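Local coordinates for protein ENT (Trypanosoma brucei brucei, PDB 5ZX1) that carries an all-helical ENT domain, the N-terminal part of a longer protein of uncertain function, possibly linked to transcription as in other ENT-domain proteins, at residues Leu42-Ser47 with Glu73-Pro78; Arg50-His55 with Arg66-Met71; Thr96-Ala99 with Val103-Arg106. One frame throughout, in Å; residues are numbered along the deposited sequence.

From the N terminus, the chain runs along the long helix 30-56, which supplies the first half of both interaction 1 and interaction 2. It then turns back into helix 62-74. Interaction 2 joins the two helices first, closing a short loop of ten residues between Arg50-His55 and Arg66-Met71. Interaction 1 closes a wider loop around it, with Leu42-Ser47 meeting the end of helix 62-74 and the turn after it. The two contacts touch through Tyr45 and Leu68. Interaction 3 follows in series, tying helix 93-101 to the segment Val103-Arg106. It touches interaction 2 through Met54 and His55 and lies across the chain's centre from interaction 1.

Interaction 1. Residues Leu42-Ser47 with Glu73-Pro78; sequences LCSYRS and EELCLP
Leu77 lays one methyl over the ring of Tyr45. Leu77 CD2 sits 3.7 Å from the centroid of the Tyr45 ring and 26° off the ring normal, a CH-pi contact. The methyl is displaced from the middle of the face toward the CB end, and Leu77 CD2 comes 3.3 Å from Tyr45 CG. The two side chains run at a slant to each other. In Tyr45, CG is anti to the backbone N (chi1 -164°), which carries the ring off helix 30-56 and presents a face to Leu77. The ring's polar end is held outside these segments, where Tyr45 OH hydrogen-bonds to Arg72 NH2. The ring is therefore held at its hydroxyl and covered on one face by the leucine.

Leu75 comes in beside this pair. Leu75 CD1 is 3.4 Å from Ser44 OG and 4.4 Å from Tyr45 CB. Ser44 OG makes its hydrogen bond within its own helix, to Glu41 O, and meets Leu75 only by packing. Arg38, also on helix 30-56, hydrogen-bonds to the carbonyl oxygens of Leu75 and Cys76. Cys76, with positive phi (48°), is the first residue to leave the helical path after helix 62-74. The leucines before and after Cys76 both pack on the long helix. Helix 62-74 closes here in a Schellman motif, a common way for a helix to end.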
loop_
_atom_site.group_PDB
_atom_site.type_symbol
_atom_site.label_atom_id
_atom_site.label_comp_id
_atom_site.label_asym_id
_atom_site.label_seq_id
_atom_site.Cartn_x
_atom_site.Cartn_y
_atom_site.Cartn_z
ATOM N N LEU A 42 5.314 -7.643 4.187
ATOM C CA LEU A 42 5.254 -7.248 2.787
ATOM C C LEU A 42 3.816 -7.149 2.299
ATOM O O LEU A 42 3.499 -6.332 1.437
ATOM C CB LEU A 42 6.051 -8.204 1.897
ATOM C CG LEU A 42 7.555 -8.242 2.199
ATOM C CD1 LEU A 42 7.985 -9.582 2.773
ATOM C CD2 LEU A 42 8.377 -7.920 0.970
ATOM N N CYS A 43 2.935 -7.956 2.858
ATOM C CA CYS A 43 1.551 -7.840 2.446
ATOM C C CYS A 43 1.009 -6.525 2.954
ATOM O O CYS A 43 0.299 -5.824 2.232
ATOM C CB CYS A 43 0.709 -9.000 2.956
ATOM S SG CYS A 43 0.736 -10.372 1.816
ATOM N N SER A 44 1.356 -6.182 4.192
ATOM C CA SER A 44 0.808 -4.976 4.791
ATOM C C SER A 44 1.302 -3.744 4.031
ATOM O O SER A 44 0.538 -2.798 3.822
ATOM C CB SER A 44 1.155 -4.884 6.273
ATOM O OG SER A 44 2.277 -4.065 6.514
ATOM N N TYR A 45 2.550 -3.760 3.572
ATOM C CA TYR A 45 3.024 -2.642 2.758
ATOM C C TYR A 45 2.273 -2.583 1.417
ATOM O O TYR A 45 1.889 -1.502 0.952
ATOM C CB TYR A 45 4.536 -2.717 2.520
ATOM C CG TYR A 45 5.106 -1.394 2.032
ATOM C CD1 TYR A 45 5.305 -0.340 2.917
ATOM C CD2 TYR A 45 5.431 -1.198 0.695
ATOM C CE1 TYR A 45 5.800 0.860 2.497
ATOM C CE2 TYR A 45 5.944 0.018 0.249
ATOM C CZ TYR A 45 6.123 1.044 1.166
ATOM O OH TYR A 45 6.622 2.263 0.769
ATOM N N ARG A 46 2.064 -3.740 0.798
ATOM C CA ARG A 46 1.401 -3.802 -0.502
ATOM C C ARG A 46 0.014 -3.173 -0.433
ATOM O O ARG A 46 -0.330 -2.266 -1.200
ATOM C CB ARG A 46 1.291 -5.255 -0.981
ATOM C CG ARG A 46 0.590 -5.405 -2.325
ATOM C CD ARG A 46 0.280 -6.853 -2.628
ATOM N NE ARG A 46 -0.603 -6.975 -3.789
ATOM C CZ ARG A 46 -1.895 -7.301 -3.736
ATOM N NH1 ARG A 46 -2.600 -7.375 -4.860
ATOM N NH2 ARG A 46 -2.487 -7.558 -2.571
ATOM N N SER A 47 -0.779 -3.647 0.515
ATOM C CA SER A 47 -2.124 -3.158 0.656
ATOM C C SER A 47 -2.100 -1.666 0.991
ATOM O O SER A 47 -3.047 -0.935 0.681
ATOM C CB SER A 47 -2.861 -3.946 1.731
ATOM O OG SER A 47 -2.424 -3.517 2.999
ATOM N N GLU A 73 10.552 1.981 7.110
ATOM C CA GLU A 73 11.516 1.854 8.187
ATOM C C GLU A 73 11.011 0.881 9.272
ATOM O O GLU A 73 11.779 0.060 9.786
ATOM C CB GLU A 73 11.825 3.252 8.740
ATOM C CG GLU A 73 12.104 3.362 10.222
ATOM C CD GLU A 73 11.914 4.790 10.712
ATOM O OE1 GLU A 73 12.056 5.729 9.883
ATOM O OE2 GLU A 73 11.616 4.979 11.918
ATOM N N GLU A 74 9.721 0.948 9.592
ATOM C CA GLU A 74 9.131 0.037 10.578
ATOM C C GLU A 74 9.342 -1.415 10.144
ATOM O O GLU A 74 9.727 -2.251 10.945
ATOM C CB GLU A 74 7.629 0.306 10.760
ATOM C CG GLU A 74 7.282 1.617 11.460
ATOM C CD GLU A 74 7.486 1.574 12.979
ATOM O OE1 GLU A 74 7.229 0.518 13.605
ATOM O OE2 GLU A 74 7.917 2.606 13.547
ATOM N N LEU A 75 9.112 -1.685 8.861
ATOM C CA LEU A 75 9.122 -3.041 8.312
ATOM C C LEU A 75 10.461 -3.419 7.690
ATOM O O LEU A 75 10.594 -4.505 7.119
ATOM C CB LEU A 75 8.013 -3.192 7.265
ATOM C CG LEU A 75 6.628 -2.827 7.803
ATOM C CD1 LEU A 75 5.504 -3.077 6.802
ATOM C CD2 LEU A 75 6.396 -3.590 9.094
ATOM N N CYS A 76 11.444 -2.534 7.800
ATOM C CA CYS A 76 12.772 -2.798 7.251
ATOM C C CYS A 76 12.658 -3.298 5.808
ATOM O O CYS A 76 13.022 -4.427 5.501
ATOM C CB CYS A 76 13.521 -3.821 8.125
ATOM S SG CYS A 76 15.332 -3.679 8.124
ATOM N N LEU A 77 12.119 -2.460 4.931
ATOM C CA LEU A 77 11.899 -2.839 3.538
ATOM C C LEU A 77 12.932 -2.208 2.621
ATOM O O LEU A 77 13.106 -0.995 2.629
ATOM C CB LEU A 77 10.504 -2.418 3.091
ATOM C CG LEU A 77 9.386 -3.445 2.911
ATOM C CD1 LEU A 77 9.243 -4.417 4.085
ATOM C CD2 LEU A 77 8.109 -2.654 2.717
ATOM N N PRO A 78 13.623 -3.029 1.821
ATOM C CA PRO A 78 14.573 -2.435 0.870
ATOM C C PRO A 78 13.812 -1.546 -0.102
ATOM O O PRO A 78 12.738 -1.948 -0.552
ATOM C CB PRO A 78 15.193 -3.650 0.177
ATOM C CG PRO A 78 14.168 -4.734 0.332
ATOM C CD PRO A 78 13.497 -4.487 1.657
#

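Interaction 2. Residues Arg50-His55 with Arg66-Met71; sequences RVLCMH and RILEDM
Leu52 of helix 30-56 packs on Leu68 and Ile67 of helix 62-74, and has the most surface buried of the three. It points from its helix toward helix 62-74. One branch does the work: Leu52 CD1 lies 4.1 Å from Leu68 CG and 4.2 Å from Leu68 CD2. The same methyl reaches Ile67, with Leu52 CD1 at 4.4 Å from Ile67 CG2. A single methyl therefore meets two successive residues of the second helix.

Leu52 and Leu68 pass alongside each other, their side chains pointing in opposite directions. In Leu68, CG is anti to the carbonyl carbon (chi1 -70°), and this brings CG and CD2 to the Leu52 methyl. Ile67 takes part through its CG2 branch, at a longer distance than Leu68. All three residues are apolar, and no hydrogen bond crosses between the segments. The backbones stay well apart, with Leu52 CA and Leu68 CA 9.1 Å from each other. The side chains alone bridge this gap.

Leu60, in the loop joining the two helices, touches both Leu52 and Leu68. Ile67 also packs on Leu48, and Leu68 on Tyr45, both one or two turns earlier on helix 30-56. Met54 packs on Val95 and Val98 of helix 93-101, and Cys53 on Leu86 and Arg90 of helix 79-91. Helix 30-56 thus lies between helix 62-74 and helix 93-101, with helix 79-91 beside it.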
loop_
_atom_site.group_PDB
_atom_site.type_symbol
_atom_site.label_atom_id
_atom_site.label_comp_id
_atom_site.label_asym_id
_atom_site.label_seq_id
_atom_site.Cartn_x
_atom_site.Cartn_y
_atom_site.Cartn_z
ATOM N N ARG A 50 -1.683 0.254 -2.430
ATOM C CA ARG A 50 -2.856 0.187 -3.302
ATOM C C ARG A 50 -3.905 1.174 -2.832
ATOM O O ARG A 50 -4.380 2.040 -3.582
ATOM C CB ARG A 50 -3.434 -1.231 -3.329
ATOM C CG ARG A 50 -2.424 -2.278 -3.747
ATOM C CD ARG A 50 -2.794 -3.652 -3.221
ATOM N NE ARG A 50 -4.179 -3.964 -3.528
ATOM C CZ ARG A 50 -4.630 -4.302 -4.732
ATOM N NH1 ARG A 50 -3.812 -4.368 -5.776
ATOM N NH2 ARG A 50 -5.919 -4.551 -4.886
ATOM N N VAL A 51 -4.232 1.034 -1.562
ATOM C CA VAL A 51 -5.219 1.849 -0.908
ATOM C C VAL A 51 -4.869 3.352 -0.909
ATOM O O VAL A 51 -5.730 4.194 -1.157
ATOM C CB VAL A 51 -5.411 1.292 0.512
ATOM C CG1 VAL A 51 -5.835 2.346 1.447
ATOM C CG2 VAL A 51 -6.411 0.169 0.486
ATOM N N LEU A 52 -3.621 3.711 -0.651
ATOM C CA LEU A 52 -3.280 5.130 -0.700
ATOM C C LEU A 52 -3.377 5.653 -2.138
ATOM O O LEU A 52 -3.652 6.839 -2.366
ATOM C CB LEU A 52 -1.884 5.382 -0.125
ATOM C CG LEU A 52 -1.821 5.214 1.392
ATOM C CD1 LEU A 52 -0.537 5.790 1.991
ATOM C CD2 LEU A 52 -3.059 5.812 2.049
ATOM N N CYS A 53 -3.177 4.766 -3.109
ATOM C CA CYS A 53 -3.339 5.147 -4.506
ATOM C C CYS A 53 -4.815 5.206 -4.920
ATOM O O CYS A 53 -5.181 5.951 -5.825
ATOM C CB CYS A 53 -2.585 4.179 -5.407
ATOM S SG CYS A 53 -0.827 4.294 -5.233
ATOM N N MET A 54 -5.665 4.421 -4.272
ATOM C CA MET A 54 -7.088 4.499 -4.563
ATOM C C MET A 54 -7.638 5.865 -4.189
ATOM O O MET A 54 -8.552 6.377 -4.838
ATOM C CB MET A 54 -7.856 3.422 -3.821
ATOM C CG MET A 54 -7.686 2.039 -4.385
ATOM S SD MET A 54 -8.608 0.906 -3.323
ATOM C CE MET A 54 -8.179 -0.682 -4.049
ATOM N N HIS A 55 -7.075 6.456 -3.145
ATOM C CA HIS A 55 -7.558 7.737 -2.644
ATOM C C HIS A 55 -6.962 8.931 -3.363
ATOM O O HIS A 55 -7.606 9.969 -3.469
ATOM C CB HIS A 55 -7.263 7.869 -1.155
ATOM C CG HIS A 55 -8.308 7.267 -0.277
ATOM N ND1 HIS A 55 -8.224 5.978 0.207
ATOM C CD2 HIS A 55 -9.464 7.778 0.224
ATOM C CE1 HIS A 55 -9.277 5.719 0.967
ATOM N NE2 HIS A 55 -10.041 6.800 0.995
ATOM N N ARG A 66 4.522 10.281 3.982
ATOM C CA ARG A 66 5.123 10.038 5.290
ATOM C C ARG A 66 4.692 8.709 5.886
ATOM O O ARG A 66 5.422 8.117 6.668
ATOM C CB ARG A 66 4.773 11.169 6.256
ATOM C CG ARG A 66 5.376 12.489 5.855
ATOM C CD ARG A 66 5.282 13.509 6.972
ATOM N NE ARG A 66 6.074 14.691 6.659
ATOM C CZ ARG A 66 5.973 15.846 7.301
ATOM N NH1 ARG A 66 5.114 15.964 8.315
ATOM N NH2 ARG A 66 6.737 16.876 6.935
ATOM N N ILE A 67 3.496 8.250 5.545
ATOM C CA ILE A 67 3.043 6.957 6.040
ATOM C C ILE A 67 3.842 5.851 5.368
ATOM O O ILE A 67 4.283 4.906 6.013
ATOM C CB ILE A 67 1.556 6.764 5.810
ATOM C CG1 ILE A 67 0.767 7.644 6.777
ATOM C CG2 ILE A 67 1.191 5.291 5.964
ATOM C CD1 ILE A 67 -0.688 7.777 6.396
ATOM N N LEU A 68 4.053 5.989 4.068
ATOM C CA LEU A 68 4.825 4.995 3.349
ATOM C C LEU A 68 6.258 4.987 3.851
ATOM O O LEU A 68 6.824 3.931 4.111
ATOM C CB LEU A 68 4.780 5.250 1.838
ATOM C CG LEU A 68 3.428 4.985 1.172
ATOM C CD1 LEU A 68 3.506 5.232 -0.327
ATOM C CD2 LEU A 68 2.956 3.571 1.456
ATOM N N GLU A 69 6.839 6.172 3.996
ATOM C CA GLU A 69 8.216 6.309 4.453
ATOM C C GLU A 69 8.404 5.716 5.853
ATOM O O GLU A 69 9.402 5.055 6.127
ATOM C CB GLU A 69 8.631 7.781 4.439
ATOM C CG GLU A 69 10.031 8.029 5.012
ATOM C CD GLU A 69 10.401 9.514 5.136
ATOM O OE1 GLU A 69 11.596 9.793 5.406
ATOM O OE2 GLU A 69 9.520 10.399 4.965
ATOM N N ASP A 70 7.440 5.937 6.738
ATOM C CA ASP A 70 7.565 5.438 8.102
ATOM C C ASP A 70 7.444 3.915 8.159
ATOM O O ASP A 70 8.182 3.262 8.888
ATOM C CB ASP A 70 6.514 6.087 9.010
ATOM C CG ASP A 70 6.850 7.539 9.333
ATOM O OD1 ASP A 70 7.984 7.966 9.014
ATOM O OD2 ASP A 70 5.988 8.258 9.898
ATOM N N MET A 71 6.516 3.351 7.391
ATOM C CA MET A 71 6.336 1.901 7.348
ATOM C C MET A 71 7.541 1.191 6.687
ATOM O O MET A 71 7.867 0.057 7.027
ATOM C CB MET A 71 5.046 1.550 6.607
ATOM C CG MET A 71 3.795 1.943 7.342
ATOM S SD MET A 71 3.678 1.111 8.935
ATOM C CE MET A 71 3.591 -0.602 8.426
#

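Interaction 3. Residues Thr96-Ala99 with Val103-Arg106; sequences TSVA and VLKR
Val98 packs against Leu104 where helix 93-101 gives way to a 3-10 turn, near the C-terminal end of this all-helical ENT domain. This is the tight part of the contact. Val98 CG1 lies 3.7 Å from Leu104 CD1, and the two side chains meet at an angle. Val98 CG1 is anti to the backbone N (chi1 178°), which puts this branch against the Leu104 methyl. Met54 of helix 30-56 touches both residues, and His55 touches Leu104, so the apolar pair also rests on the long helix.

The Val103 side is looser. Val103 CG2 approaches the same methyl, Val98 CG1, only to 4.2 Å. The contact as a whole lies at the surface, and no direct hydrogen bond joins the two segments.

Water and Ser101 join the backbones instead. Ser101 OG, in the short link between the segments, hydrogen-bonds to both Val98 O and Val103 N. The 3-10 turn has its own bond, from Arg106 N to Val103 O. A single water completes the link: it donates to Val98 O at 2.7 Å and accepts from Leu104 N at 2.7 Å.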
loop_
_atom_site.group_PDB
_atom_site.type_symbol
_atom_site.label_atom_id
_atom_site.label_comp_id
_atom_site.label_asym_id
_atom_site.label_seq_id
_atom_site.Cartn_x
_atom_site.Cartn_y
_atom_site.Cartn_z
ATOM N N THR A 96 -6.643 1.728 -10.055
ATOM C CA THR A 96 -6.944 2.843 -10.948
ATOM C C THR A 96 -8.463 3.009 -11.200
ATOM O O THR A 96 -8.953 4.138 -11.280
ATOM C CB THR A 96 -6.201 2.698 -12.305
ATOM O OG1 THR A 96 -6.572 1.468 -12.929
ATOM C CG2 THR A 96 -4.705 2.681 -12.092
ATOM N N SER A 97 -9.218 1.914 -11.312
ATOM C CA SER A 97 -10.675 2.036 -11.488
ATOM C C SER A 97 -11.355 2.708 -10.297
ATOM O O SER A 97 -12.275 3.512 -10.465
ATOM C CB SER A 97 -11.312 0.676 -11.716
ATOM O OG SER A 97 -10.532 -0.075 -12.612
ATOM N N VAL A 98 -10.907 2.370 -9.094
ATOM C CA VAL A 98 -11.456 2.983 -7.886
ATOM C C VAL A 98 -11.104 4.467 -7.821
ATOM O O VAL A 98 -11.919 5.293 -7.403
ATOM C CB VAL A 98 -10.962 2.262 -6.630
ATOM C CG1 VAL A 98 -11.505 2.946 -5.365
ATOM C CG2 VAL A 98 -11.362 0.797 -6.684
ATOM N N ALA A 99 -9.891 4.818 -8.227
ATOM C CA ALA A 99 -9.528 6.229 -8.249
ATOM C C ALA A 99 -10.337 6.941 -9.334
ATOM O O ALA A 99 -10.793 8.078 -9.160
ATOM C CB ALA A 99 -8.037 6.402 -8.470
ATOM N N VAL A 103 -15.722 6.848 -6.209
ATOM C CA VAL A 103 -16.624 6.351 -5.153
ATOM C C VAL A 103 -16.145 6.683 -3.730
ATOM O O VAL A 103 -16.968 6.853 -2.817
ATOM C CB VAL A 103 -16.866 4.805 -5.276
ATOM C CG1 VAL A 103 -17.690 4.473 -6.517
ATOM C CG2 VAL A 103 -15.552 4.032 -5.275
ATOM N N LEU A 104 -14.834 6.783 -3.526
ATOM C CA LEU A 104 -14.315 7.024 -2.179
ATOM C C LEU A 104 -14.549 8.463 -1.731
ATOM O O LEU A 104 -14.473 8.772 -0.544
ATOM C CB LEU A 104 -12.827 6.667 -2.100
ATOM C CG LEU A 104 -12.697 5.146 -2.049
ATOM C CD1 LEU A 104 -11.247 4.693 -2.090
ATOM C CD2 LEU A 104 -13.434 4.607 -0.807
ATOM N N LYS A 105 -14.853 9.334 -2.684
ATOM C CA LYS A 105 -15.214 10.711 -2.394
ATOM C C LYS A 105 -16.715 10.874 -2.154
ATOM O O LYS A 105 -17.173 11.965 -1.866
ATOM C CB LYS A 105 -14.742 11.603 -3.553
ATOM C CG LYS A 105 -13.242 11.485 -3.805
ATOM C CD LYS A 105 -12.821 12.056 -5.152
ATOM C CE LYS A 105 -11.297 12.016 -5.296
ATOM N NZ LYS A 105 -10.808 12.758 -6.503
ATOM N N ARG A 106 -17.460 9.776 -2.272
ATOM C CA ARG A 106 -18.927 9.780 -2.242
ATOM C C ARG A 106 -19.526 8.892 -1.153
ATOM O O ARG A 106 -20.667 8.438 -1.298
ATOM C CB ARG A 106 -19.510 9.272 -3.573
ATOM C CG ARG A 106 -19.656 10.256 -4.692
ATOM C CD ARG A 106 -20.801 9.815 -5.610
ATOM N NE ARG A 106 -20.518 8.622 -6.417
ATOM C CZ ARG A 106 -21.323 7.560 -6.488
ATOM N NH1 ARG A 106 -22.446 7.522 -5.773
ATOM N NH2 ARG A 106 -21.007 6.526 -7.256
HETATM O O HOH W 1 -12.808 6.646 -5.269
#